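PDB 4RY1: periplasmic solute binding protein from Pectobacterium atrosepticum, which probably captures a sugar in the periplasm and delivers it to an ABC-type importer, as other bacterial extracellular solute-binding proteins do. Local coordinates for residues A[20-25]-A[307-312]; A[218-223]-A[383-388]; A[251-256]-A[344-349]; A[315-320]-A[332-337]. All blocks are in the same frame, centred on the assembly; numbering follows the deposited sequence. Where two conformers were deposited one is given.

Contact 1. Residues A[20-25]-A[307-312]; sequences LAAINA and NFMLSN
Two torsions direct the side chains of 307-312 at helix 13-29: Phe308 carries CG anti to its own backbone N (chi1 -170°), whereas Met309 holds CG beside the N (chi1 -69°) and then runs out extended, so that a ring and a methyl reach Ala22, Ile23 and Ala25. The ring of Phe308 meets backbone as well as side chain. Its CZ lies 3.5 Å from Ala25 C and its CE1 3.6 Å from Ala22 O, both approaching obliquely, while Ala25 CB sits 3.7 Å from CE1. The small alanines let the ring press close to the helix surface. Met309 packs beside it, on Ala22 and Ile23, where its CE rests 3.6 Å from Ile23 CG1 and 4.1 Å from Ala22 CB; two conformers were deposited for this methionine, so the CE distances hold for one of them and are less certain. No hydrogen bond crosses the contact, which is therefore apolar packing, with the nearest CA atoms, those of Ala22 and Met309, 6.2 Å apart. Ile7 of strand 3-10 touches both Ile23 and Met309 and closes the group from the sheet side. Helix 13-29 is the connection between the parallel strands 3-10 and 33-40, a beta-alpha-beta crossover, and here helix 299-310 packs beside it in the periplasmic binding protein fold.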
loop_
_atom_site.group_PDB
_atom_site.type_symbol
_atom_site.label_atom_id
_atom_site.label_comp_id
_atom_site.label_asym_id
_atom_site.label_seq_id
_atom_site.Cartn_x
_atom_site.Cartn_y
_atom_site.Cartn_z
ATOM N N LEU A 20 -18.271 -5.378 10.571
ATOM C CA LEU A 20 -19.376 -6.010 11.307
ATOM C C LEU A 20 -20.735 -5.342 11.002
ATOM O O LEU A 20 -21.773 -6.029 10.846
ATOM C CB LEU A 20 -19.090 -6.053 12.817
ATOM C CG LEU A 20 -18.381 -7.307 13.331
ATOM C CD1 LEU A 20 -19.269 -8.535 13.182
ATOM C CD2 LEU A 20 -17.064 -7.532 12.627
ATOM N N ALA A 21 -20.745 -4.006 10.924
ATOM C CA ALA A 21 -21.975 -3.261 10.575
ATOM C C ALA A 21 -22.466 -3.710 9.194
ATOM O O ALA A 21 -23.660 -3.916 8.968
ATOM C CB ALA A 21 -21.705 -1.772 10.573
ATOM N N ALA A 22 -21.536 -3.844 8.255
ATOM C CA ALA A 22 -21.915 -4.291 6.909
ATOM C C ALA A 22 -22.486 -5.707 6.925
ATOM O O ALA A 22 -23.462 -6.004 6.247
ATOM C CB ALA A 22 -20.740 -4.200 5.947
ATOM N N ILE A 23 -21.846 -6.572 7.701
ATOM C CA ILE A 23 -22.309 -7.956 7.846
ATOM C C ILE A 23 -23.707 -8.013 8.448
ATOM O O ILE A 23 -24.571 -8.737 7.984
ATOM C CB ILE A 23 -21.290 -8.800 8.638
ATOM C CG1 ILE A 23 -20.018 -9.019 7.795
ATOM C CG2 ILE A 23 -21.906 -10.132 9.076
ATOM C CD1 ILE A 23 -18.834 -9.505 8.605
ATOM N N ASN A 24 -23.928 -7.207 9.478
ATOM C CA ASN A 24 -25.247 -7.179 10.094
ATOM C C ASN A 24 -26.334 -6.691 9.123
ATOM O O ASN A 24 -27.469 -7.219 9.121
ATOM C CB ASN A 24 -25.255 -6.346 11.389
ATOM C CG ASN A 24 -24.584 -7.080 12.532
ATOM O OD1 ASN A 24 -24.782 -8.285 12.718
ATOM N ND2 ASN A 24 -23.785 -6.366 13.306
ATOM N N ALA A 25 -26.009 -5.670 8.332
ATOM C CA ALA A 25 -26.952 -5.174 7.326
ATOM C C ALA A 25 -27.203 -6.255 6.268
ATOM O O ALA A 25 -28.334 -6.449 5.823
ATOM C CB ALA A 25 -26.428 -3.874 6.717
ATOM N N ASN A 307 -20.776 -8.280 -3.000
ATOM C CA ASN A 307 -21.545 -7.243 -3.678
ATOM C C ASN A 307 -22.229 -6.322 -2.681
ATOM O O ASN A 307 -22.305 -5.114 -2.883
ATOM C CB ASN A 307 -22.570 -7.852 -4.606
ATOM C CG ASN A 307 -23.391 -6.797 -5.298
ATOM O OD1 ASN A 307 -22.923 -6.155 -6.244
ATOM N ND2 ASN A 307 -24.603 -6.603 -4.830
ATOM N N PHE A 308 -22.753 -6.889 -1.606
ATOM C CA PHE A 308 -23.438 -6.079 -0.610
ATOM C C PHE A 308 -22.501 -5.037 -0.016
ATOM O O PHE A 308 -22.847 -3.852 0.123
ATOM C CB PHE A 308 -24.065 -6.968 0.471
ATOM C CG PHE A 308 -24.975 -6.225 1.401
ATOM C CD1 PHE A 308 -24.476 -5.586 2.522
ATOM C CD2 PHE A 308 -26.325 -6.118 1.117
ATOM C CE1 PHE A 308 -25.307 -4.886 3.356
ATOM C CE2 PHE A 308 -27.168 -5.418 1.958
ATOM C CZ PHE A 308 -26.653 -4.808 3.085
ATOM N N MET A 309 -21.296 -5.480 0.323
ATOM C CA MET A 309 -20.271 -4.592 0.901
ATOM C C MET A 309 -19.778 -3.495 -0.060
ATOM O O MET A 309 -19.547 -2.354 0.348
ATOM C CB MET A 309 -19.065 -5.420 1.401
ATOM C CG MET A 309 -19.365 -6.299 2.621
ATOM S SD MET A 309 -17.894 -7.189 3.316
ATOM C CE MET A 309 -18.462 -7.416 5.007
ATOM N N LEU A 310 -19.606 -3.851 -1.322
ATOM C CA LEU A 310 -18.942 -2.965 -2.290
ATOM C C LEU A 310 -19.876 -2.114 -3.147
ATOM O O LEU A 310 -19.463 -1.096 -3.704
ATOM C CB LEU A 310 -17.992 -3.769 -3.184
ATOM C CG LEU A 310 -16.850 -4.500 -2.472
ATOM C CD1 LEU A 310 -15.899 -5.117 -3.506
ATOM C CD2 LEU A 310 -16.113 -3.647 -1.462
ATOM N N SER A 311 -21.117 -2.542 -3.259
ATOM C CA SER A 311 -22.072 -1.908 -4.178
ATOM C C SER A 311 -23.420 -1.570 -3.580
ATOM O O SER A 311 -24.042 -0.599 -4.022
ATOM C CB SER A 311 -22.235 -2.791 -5.425
ATOM O OG SER A 311 -20.983 -2.943 -6.117
ATOM N N ASN A 312 -23.920 -2.344 -2.631
ATOM C CA ASN A 312 -25.242 -2.074 -2.062
ATOM C C ASN A 312 -25.143 -0.848 -1.164
ATOM O O ASN A 312 -24.268 -0.786 -0.318
ATOM C CB ASN A 312 -25.741 -3.275 -1.250
ATOM C CG ASN A 312 -27.170 -3.109 -0.740
ATOM O OD1 ASN A 312 -27.468 -2.188 0.010
ATOM N ND2 ASN A 312 -28.048 -4.024 -1.125
#

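Contact 2. Residues A[218-223]-A[383-388]; sequences IPDQRY and KLDYGN
Gln221 and Asp385 bring the backbones within 6.1 Å (CA to CA), where the first turn of helix 221-225, N-capped by Asp220, meets the end of helix 371-385, which Gly387 closes in a Schellman motif. Asp385 OD2 accepts from Gln221 N at 2.8 Å, on the anti side of the carboxylate and 31° out of its plane. Tyr209 OH also bonds this oxygen, and the bond to an N-H at a helix start would probably favour the charged carboxylate. The backbone oxygen of the same aspartate is shared more widely: Arg222 NE bonds Asp385 O at 3.1 Å, and two waters donate to it. One of them, 2.6 Å from Asp220 OD2, links the two acidic residues; the other accepts from Arg222 NH2. With CG beside its backbone N (chi1 -65°) and the chain extended as far as NE, Arg222 passes over the ring of Tyr386. Its CG stands 3.7 Å from the ring centroid and 11° off the normal, a CH-pi contact, and farther along, Tyr386 CD2 underlies one face of the guanidinium 3.6 Å from NH1. Gln221 turns its amide away to Gln382 and Gly164, and Tyr386 OH is bonded to Ser225. Helix 199-214 flanks the contact through Tyr209 and Val213, while helix 391-409 packs against Leu384 through Val391 and Val394.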
loop_
_atom_site.group_PDB
_atom_site.type_symbol
_atom_site.label_atom_id
_atom_site.label_comp_id
_atom_site.label_asym_id
_atom_site.label_seq_id
_atom_site.Cartn_x
_atom_site.Cartn_y
_atom_site.Cartn_z
ATOM N N ILE A 218 15.502 12.068 5.490
ATOM C CA ILE A 218 14.966 11.008 6.336
ATOM C C ILE A 218 15.978 10.623 7.406
ATOM O O ILE A 218 17.175 10.762 7.199
ATOM C CB ILE A 218 14.612 9.733 5.530
ATOM C CG1 ILE A 218 15.861 9.019 5.014
ATOM C CG2 ILE A 218 13.610 10.048 4.414
ATOM C CD1 ILE A 218 15.561 7.762 4.234
ATOM N N PRO A 219 15.510 10.115 8.553
ATOM C CA PRO A 219 16.455 9.525 9.499
ATOM C C PRO A 219 16.994 8.200 9.012
ATOM O O PRO A 219 16.369 7.538 8.184
ATOM C CB PRO A 219 15.613 9.276 10.752
ATOM C CG PRO A 219 14.346 10.039 10.548
ATOM C CD PRO A 219 14.135 10.003 9.052
ATOM N N ASP A 220 18.138 7.808 9.551
ATOM C CA ASP A 220 18.770 6.550 9.176
ATOM C C ASP A 220 18.203 5.367 9.951
ATOM O O ASP A 220 17.302 5.519 10.780
ATOM C CB ASP A 220 20.302 6.667 9.270
ATOM C CG ASP A 220 20.821 6.699 10.689
ATOM O OD1 ASP A 220 20.040 6.544 11.646
ATOM O OD2 ASP A 220 22.039 6.901 10.837
ATOM N N GLN A 221 18.726 4.183 9.678
ATOM C CA GLN A 221 18.178 2.983 10.307
ATOM C C GLN A 221 18.596 2.845 11.782
ATOM O O GLN A 221 17.926 2.139 12.549
ATOM C CB GLN A 221 18.512 1.726 9.523
ATOM C CG GLN A 221 17.782 1.672 8.199
ATOM C CD GLN A 221 16.357 1.235 8.414
ATOM O OE1 GLN A 221 16.120 0.081 8.773
ATOM N NE2 GLN A 221 15.408 2.141 8.227
ATOM N N ARG A 222 19.687 3.506 12.175
ATOM C CA ARG A 222 20.064 3.579 13.596
ATOM C C ARG A 222 18.981 4.323 14.395
ATOM O O ARG A 222 18.554 3.880 15.469
ATOM C CB ARG A 222 21.408 4.278 13.788
ATOM C CG ARG A 222 22.606 3.550 13.183
ATOM C CD ARG A 222 23.860 4.352 13.450
ATOM N NE ARG A 222 25.115 3.704 13.098
ATOM C CZ ARG A 222 25.828 2.909 13.899
ATOM N NH1 ARG A 222 25.398 2.559 15.110
ATOM N NH2 ARG A 222 26.975 2.423 13.453
ATOM N N TYR A 223 18.504 5.414 13.821
ATOM C CA TYR A 223 17.425 6.205 14.435
ATOM C C TYR A 223 16.192 5.316 14.627
ATOM O O TYR A 223 15.633 5.227 15.709
ATOM C CB TYR A 223 17.096 7.416 13.571
ATOM C CG TYR A 223 15.913 8.241 13.975
ATOM C CD1 TYR A 223 14.622 7.817 13.670
ATOM C CD2 TYR A 223 16.064 9.467 14.583
ATOM C CE1 TYR A 223 13.512 8.592 13.980
ATOM C CE2 TYR A 223 14.962 10.249 14.904
ATOM C CZ TYR A 223 13.677 9.804 14.607
ATOM O OH TYR A 223 12.556 10.568 14.894
ATOM N N LYS A 383 23.128 -2.315 6.644
ATOM C CA LYS A 383 24.567 -2.465 6.423
ATOM C C LYS A 383 25.236 -1.116 6.147
ATOM O O LYS A 383 26.300 -0.803 6.716
ATOM C CB LYS A 383 24.828 -3.445 5.278
ATOM C CG LYS A 383 24.921 -4.893 5.746
ATOM C CD LYS A 383 24.686 -5.947 4.664
ATOM C CE LYS A 383 24.840 -5.426 3.244
ATOM N NZ LYS A 383 24.842 -6.502 2.216
ATOM N N LEU A 384 24.627 -0.333 5.260
ATOM C CA LEU A 384 25.112 1.018 4.963
ATOM C C LEU A 384 25.119 1.915 6.190
ATOM O O LEU A 384 26.138 2.509 6.530
ATOM C CB LEU A 384 24.324 1.701 3.846
ATOM C CG LEU A 384 24.481 1.136 2.440
ATOM C CD1 LEU A 384 23.524 1.851 1.503
ATOM C CD2 LEU A 384 25.919 1.287 1.970
ATOM N N ASP A 385 23.973 2.006 6.841
ATOM C CA ASP A 385 23.770 2.953 7.941
ATOM C C ASP A 385 24.539 2.655 9.228
ATOM O O ASP A 385 24.801 3.570 10.018
ATOM C CB ASP A 385 22.287 3.044 8.270
ATOM C CG ASP A 385 21.481 3.776 7.209
ATOM O OD1 ASP A 385 22.060 4.314 6.243
ATOM O OD2 ASP A 385 20.242 3.791 7.350
ATOM N N TYR A 386 24.875 1.384 9.436
ATOM C CA TYR A 386 25.715 0.950 10.571
ATOM C C TYR A 386 27.226 0.907 10.226
ATOM O O TYR A 386 28.040 0.463 11.036
ATOM C CB TYR A 386 25.217 -0.398 11.119
ATOM C CG TYR A 386 23.965 -0.269 11.991
ATOM C CD1 TYR A 386 22.692 -0.126 11.416
ATOM C CD2 TYR A 386 24.047 -0.283 13.379
ATOM C CE1 TYR A 386 21.561 -0.005 12.190
ATOM C CE2 TYR A 386 22.910 -0.166 14.160
ATOM C CZ TYR A 386 21.675 -0.023 13.555
ATOM O OH TYR A 386 20.540 0.101 14.306
ATOM N N GLY A 387 27.585 1.397 9.038
ATOM C CA GLY A 387 28.992 1.448 8.575
ATOM C C GLY A 387 29.647 0.113 8.305
ATOM O O GLY A 387 30.854 -0.034 8.453
ATOM N N ASN A 388 28.853 -0.853 7.895
ATOM C CA ASN A 388 29.342 -2.193 7.642
ATOM C C ASN A 388 29.511 -2.496 6.162
ATOM O O ASN A 388 29.778 -3.640 5.790
ATOM C CB ASN A 388 28.436 -3.203 8.326
ATOM C CG ASN A 388 28.395 -2.998 9.826
ATOM O OD1 ASN A 388 29.413 -2.678 10.445
ATOM N ND2 ASN A 388 27.223 -3.176 10.418
HETATM O O HOH W 1 24.284 6.254 9.607
HETATM O O HOH W 2 27.655 4.251 11.139
#

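Contact 3. Residues A[251-256]-A[344-349]; sequences SAIYTY and GNLLAN
Tyr254 OH accepts a hydrogen bond from Asn345 ND2 at 2.9 Å, and the N-H...O angle of 166° shows it to be nearly straight. The hydroxyl lies in the amide plane of Asn345, and ND2 in turn comes to the edge of the tyrosine ring near its plane. Next to this polar link, Leu347 CB approaches Tyr254 CE1 obliquely at 3.8 Å. Ile253 extends the apolar part: its CG2 branch meets Leu346 CD2 at 3.7 Å, the two side chains crossing at about a right angle, and the CD1 end of its other branch reaches Leu347 CA at 4.0 Å. The amide of Asn345 is fixed from its other end too, because OD1 accepts from Ala348 N at 3.0 Å. This is the classical N-cap of helix 346-356, made possible by CG standing anti to the backbone N (chi1 -178°); one side chain thus caps its own helix and ties it to helix 253-257. Farther out, Ile121 of strand 107-123 touches both Ile253 and Leu346, so both helices pack on that long strand of the mixed sheet. Leu321 packs on Tyr254 and Asn345, and Asp250 on Leu347. Ser251, in the same segment as Ile253, hydrogen-bonds through OG to a glycerol, probably from the crystallisation liquor.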
loop_
_atom_site.group_PDB
_atom_site.type_symbol
_atom_site.label_atom_id
_atom_site.label_comp_id
_atom_site.label_asym_id
_atom_site.label_seq_id
_atom_site.Cartn_x
_atom_site.Cartn_y
_atom_site.Cartn_z
ATOM N N SER A 251 -4.554 4.484 1.216
ATOM C CA SER A 251 -5.328 3.549 2.055
ATOM C C SER A 251 -4.769 3.410 3.484
ATOM O O SER A 251 -5.416 2.818 4.350
ATOM C CB SER A 251 -5.367 2.178 1.373
ATOM O OG SER A 251 -4.067 1.659 1.231
ATOM N N ALA A 252 -3.581 3.956 3.725
ATOM C CA ALA A 252 -2.961 3.949 5.059
ATOM C C ALA A 252 -3.117 5.267 5.813
ATOM O O ALA A 252 -2.716 5.388 6.963
ATOM C CB ALA A 252 -1.475 3.646 4.931
ATOM N N ILE A 253 -3.650 6.276 5.144
ATOM C CA ILE A 253 -3.776 7.597 5.770
ATOM C C ILE A 253 -4.543 7.549 7.091
ATOM O O ILE A 253 -4.105 8.151 8.059
ATOM C CB ILE A 253 -4.407 8.603 4.784
ATOM C CG1 ILE A 253 -3.393 8.934 3.676
ATOM C CG2 ILE A 253 -4.898 9.853 5.509
ATOM C CD1 ILE A 253 -3.996 9.678 2.497
ATOM N N TYR A 254 -5.658 6.818 7.139
ATOM C CA TYR A 254 -6.465 6.763 8.369
ATOM C C TYR A 254 -5.630 6.188 9.513
ATOM O O TYR A 254 -5.629 6.703 10.621
ATOM C CB TYR A 254 -7.754 5.950 8.168
ATOM C CG TYR A 254 -8.924 6.735 7.627
ATOM C CD1 TYR A 254 -8.739 7.821 6.779
ATOM C CD2 TYR A 254 -10.211 6.381 7.955
ATOM C CE1 TYR A 254 -9.816 8.542 6.291
ATOM C CE2 TYR A 254 -11.289 7.094 7.466
ATOM C CZ TYR A 254 -11.080 8.179 6.632
ATOM O OH TYR A 254 -12.143 8.934 6.152
ATOM N N THR A 255 -4.891 5.126 9.221
ATOM C CA THR A 255 -4.010 4.518 10.219
ATOM C C THR A 255 -2.967 5.498 10.756
ATOM O O THR A 255 -2.722 5.590 11.968
ATOM C CB THR A 255 -3.311 3.279 9.650
ATOM O OG1 THR A 255 -4.300 2.328 9.232
ATOM C CG2 THR A 255 -2.378 2.664 10.683
ATOM N N TYR A 256 -2.298 6.212 9.851
ATOM C CA TYR A 256 -1.269 7.180 10.283
ATOM C C TYR A 256 -1.836 8.439 10.929
ATOM O O TYR A 256 -1.152 9.118 11.699
ATOM C CB TYR A 256 -0.270 7.515 9.150
ATOM C CG TYR A 256 0.723 6.386 9.003
ATOM C CD1 TYR A 256 0.331 5.181 8.461
ATOM C CD2 TYR A 256 2.036 6.498 9.480
ATOM C CE1 TYR A 256 1.200 4.113 8.359
ATOM C CE2 TYR A 256 2.920 5.423 9.396
ATOM C CZ TYR A 256 2.501 4.237 8.819
ATOM O OH TYR A 256 3.308 3.117 8.730
ATOM N N GLY A 344 -12.665 18.248 2.999
ATOM C CA GLY A 344 -11.901 18.325 4.255
ATOM C C GLY A 344 -11.215 17.014 4.617
ATOM O O GLY A 344 -10.455 16.942 5.582
ATOM N N ASN A 345 -11.501 15.975 3.842
ATOM C CA ASN A 345 -11.071 14.627 4.166
ATOM C C ASN A 345 -9.737 14.332 3.495
ATOM O O ASN A 345 -9.608 14.416 2.278
ATOM C CB ASN A 345 -12.145 13.619 3.747
ATOM C CG ASN A 345 -11.761 12.209 4.120
ATOM O OD1 ASN A 345 -10.896 11.622 3.480
ATOM N ND2 ASN A 345 -12.373 11.677 5.168
ATOM N N LEU A 346 -8.743 13.988 4.310
ATOM C CA LEU A 346 -7.368 13.841 3.812
ATOM C C LEU A 346 -7.227 12.684 2.796
ATOM O O LEU A 346 -6.493 12.788 1.814
ATOM C CB LEU A 346 -6.387 13.662 4.979
ATOM C CG LEU A 346 -4.908 13.547 4.643
ATOM C CD1 LEU A 346 -4.384 14.719 3.817
ATOM C CD2 LEU A 346 -4.130 13.425 5.940
ATOM N N LEU A 347 -7.899 11.566 3.073
ATOM C CA LEU A 347 -7.915 10.454 2.121
ATOM C C LEU A 347 -8.503 10.883 0.766
ATOM O O LEU A 347 -7.923 10.647 -0.274
ATOM C CB LEU A 347 -8.648 9.251 2.708
ATOM C CG LEU A 347 -9.131 8.174 1.710
ATOM C CD1 LEU A 347 -7.986 7.537 0.930
ATOM C CD2 LEU A 347 -9.935 7.130 2.462
ATOM N N ALA A 348 -9.647 11.571 0.805
ATOM C CA ALA A 348 -10.288 12.014 -0.423
ATOM C C ALA A 348 -9.357 12.955 -1.168
ATOM O O ALA A 348 -9.221 12.897 -2.380
ATOM C CB ALA A 348 -11.587 12.722 -0.102
ATOM N N ASN A 349 -8.712 13.833 -0.421
ATOM C CA ASN A 349 -7.818 14.812 -1.048
ATOM C C ASN A 349 -6.589 14.133 -1.702
ATOM O O ASN A 349 -6.203 14.434 -2.843
ATOM C CB ASN A 349 -7.381 15.854 -0.010
ATOM C CG ASN A 349 -8.510 16.820 0.360
ATOM O OD1 ASN A 349 -9.396 17.083 -0.445
ATOM N ND2 ASN A 349 -8.473 17.337 1.571
#

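Contact 4. Residues A[315-320]-A[332-337]; sequences GVKALG and QKLLED
Val316 O accepts from Gly320 N at 2.9 Å in the last turn of helix 313-319, and Leu335 CD2, from the facing helix, packs against the same oxygen at 3.9 Å. The other methyl of this leucine, CD1, meets Gly320 O at 3.6 Å, so the two branches touch carbonyl oxygens at successive positions toward the end of the helix. Gly320, the first residue past the helix, has a positive phi. Leu335 also faces Val316 CG1, which is 4.0 Å from CD2; that valine methyl reaches across because it stands anti to the backbone N (chi1 167°). Alongside, Leu334 CD2 bridges Val316 CG1, at 4.1 Å, and Lys317 CG, at 4.0 Å. It is thus the aliphatic start of the lysine that joins the packing. No hydrogen bond connects the two segments, and the side-chain separations are those of ordinary apolar contact. The helix axes approach to 9.9 Å and cross at -62°, a steep angle that confines the meeting to a few residues. Beyond 332-337, Leu335 is held by backbone hydrogen bonding to Ile341 and packs on Pro326. Helix 313-319 lies between helix 329-337 on this side and helix 13-29, which touches Ala318 and Leu319.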
loop_
_atom_site.group_PDB
_atom_site.type_symbol
_atom_site.label_atom_id
_atom_site.label_comp_id
_atom_site.label_asym_id
_atom_site.label_seq_id
_atom_site.Cartn_x
_atom_site.Cartn_y
_atom_site.Cartn_z
ATOM N N GLY A 315 -24.432 -1.512 2.552
ATOM C CA GLY A 315 -23.081 -1.980 2.851
ATOM C C GLY A 315 -22.045 -0.902 2.656
ATOM O O GLY A 315 -21.111 -0.747 3.439
ATOM N N VAL A 316 -22.231 -0.141 1.588
ATOM C CA VAL A 316 -21.352 0.971 1.295
ATOM C C VAL A 316 -21.364 2.007 2.429
ATOM O O VAL A 316 -20.319 2.476 2.874
ATOM C CB VAL A 316 -21.710 1.609 -0.075
ATOM C CG1 VAL A 316 -21.020 2.938 -0.255
ATOM C CG2 VAL A 316 -21.343 0.669 -1.219
ATOM N N LYS A 317 -22.551 2.353 2.911
ATOM C CA LYS A 317 -22.632 3.311 4.014
ATOM C C LYS A 317 -22.011 2.749 5.292
ATOM O O LYS A 317 -21.341 3.453 6.036
ATOM C CB LYS A 317 -24.071 3.738 4.229
ATOM C CG LYS A 317 -24.548 4.670 3.129
ATOM C CD LYS A 317 -25.943 5.185 3.431
ATOM C CE LYS A 317 -27.011 4.142 3.247
ATOM N NZ LYS A 317 -28.338 4.749 3.565
ATOM N N ALA A 318 -22.194 1.450 5.522
ATOM C CA ALA A 318 -21.624 0.836 6.718
ATOM C C ALA A 318 -20.101 0.910 6.715
ATOM O O ALA A 318 -19.484 1.217 7.721
ATOM C CB ALA A 318 -22.092 -0.610 6.845
ATOM N N LEU A 319 -19.511 0.587 5.576
ATOM C CA LEU A 319 -18.052 0.546 5.464
ATOM C C LEU A 319 -17.412 1.920 5.336
ATOM O O LEU A 319 -16.266 2.107 5.705
ATOM C CB LEU A 319 -17.616 -0.333 4.296
ATOM C CG LEU A 319 -17.776 -1.820 4.580
ATOM C CD1 LEU A 319 -17.580 -2.683 3.347
ATOM C CD2 LEU A 319 -16.769 -2.248 5.638
ATOM N N GLY A 320 -18.153 2.867 4.783
ATOM C CA GLY A 320 -17.616 4.209 4.548
ATOM C C GLY A 320 -16.261 4.147 3.893
ATOM O O GLY A 320 -16.070 3.455 2.881
ATOM N N GLN A 332 -18.566 5.497 -4.483
ATOM C CA GLN A 332 -17.972 6.803 -4.192
ATOM C C GLN A 332 -19.019 7.898 -4.273
ATOM O O GLN A 332 -19.018 8.779 -3.424
ATOM C CB GLN A 332 -16.833 7.186 -5.131
ATOM C CG GLN A 332 -15.562 6.444 -4.845
ATOM C CD GLN A 332 -14.394 6.939 -5.678
ATOM O OE1 GLN A 332 -14.223 8.141 -5.916
ATOM N NE2 GLN A 332 -13.553 6.016 -6.083
ATOM N N LYS A 333 -19.872 7.863 -5.300
ATOM C CA LYS A 333 -20.858 8.940 -5.477
ATOM C C LYS A 333 -21.770 8.984 -4.264
ATOM O O LYS A 333 -22.084 10.073 -3.753
ATOM C CB LYS A 333 -21.648 8.758 -6.780
ATOM C CG LYS A 333 -22.811 9.720 -6.963
ATOM C CD LYS A 333 -22.500 11.174 -7.250
ATOM C CE LYS A 333 -23.706 11.883 -7.915
ATOM N NZ LYS A 333 -25.073 11.633 -7.346
ATOM N N LEU A 334 -22.210 7.815 -3.789
ATOM C CA LEU A 334 -23.061 7.759 -2.593
ATOM C C LEU A 334 -22.397 8.391 -1.392
ATOM O O LEU A 334 -23.002 9.195 -0.680
ATOM C CB LEU A 334 -23.509 6.328 -2.282
ATOM C CG LEU A 334 -24.353 6.168 -1.030
ATOM C CD1 LEU A 334 -25.637 6.974 -1.065
ATOM C CD2 LEU A 334 -24.693 4.694 -0.852
ATOM N N LEU A 335 -21.147 8.026 -1.160
ATOM C CA LEU A 335 -20.418 8.582 -0.021
ATOM C C LEU A 335 -20.219 10.109 -0.138
ATOM O O LEU A 335 -20.208 10.799 0.865
ATOM C CB LEU A 335 -19.089 7.864 0.198
ATOM C CG LEU A 335 -19.190 6.405 0.612
ATOM C CD1 LEU A 335 -17.778 5.917 0.896
ATOM C CD2 LEU A 335 -20.097 6.182 1.805
ATOM N N GLU A 336 -20.025 10.600 -1.351
ATOM C CA GLU A 336 -19.958 12.043 -1.552
ATOM C C GLU A 336 -21.303 12.698 -1.287
ATOM O O GLU A 336 -21.373 13.715 -0.588
ATOM C CB GLU A 336 -19.486 12.390 -2.947
ATOM C CG GLU A 336 -19.185 13.879 -3.058
ATOM C CD GLU A 336 -18.641 14.286 -4.399
ATOM O OE1 GLU A 336 -19.185 13.868 -5.440
ATOM O OE2 GLU A 336 -17.667 15.056 -4.407
ATOM N N ASP A 337 -22.367 12.085 -1.793
ATOM C CA ASP A 337 -23.719 12.649 -1.632
ATOM C C ASP A 337 -24.129 12.783 -0.160
ATOM O O ASP A 337 -24.846 13.699 0.219
ATOM C CB ASP A 337 -24.759 11.780 -2.360
ATOM C CG ASP A 337 -24.655 11.863 -3.882
ATOM O OD1 ASP A 337 -24.000 12.789 -4.425
ATOM O OD2 ASP A 337 -25.247 10.981 -4.546
#

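Overall arrangement
Contacts 1 and 4 form one continuous packed region, their centres about 11 Å apart: helices 299-310 and 313-319 follow each other in the chain, and Ala22 N of contact 1 lies 3.6 Å from Ala318 CB of contact 4. Contact 3 is separate but close, its nearest atoms about 7 Å from contact 4, and helix 346-356 follows helix 329-337 in the chain. Contact 2 lies on the opposite side of the chain's centre from contacts 1 and 4, about 46 Å centre to centre from contact 1, yet the 159 residues between its segments include contacts 3 and 4. The glycerol marks a small-molecule position beside contact 3; whether the natural solute binds there is not established.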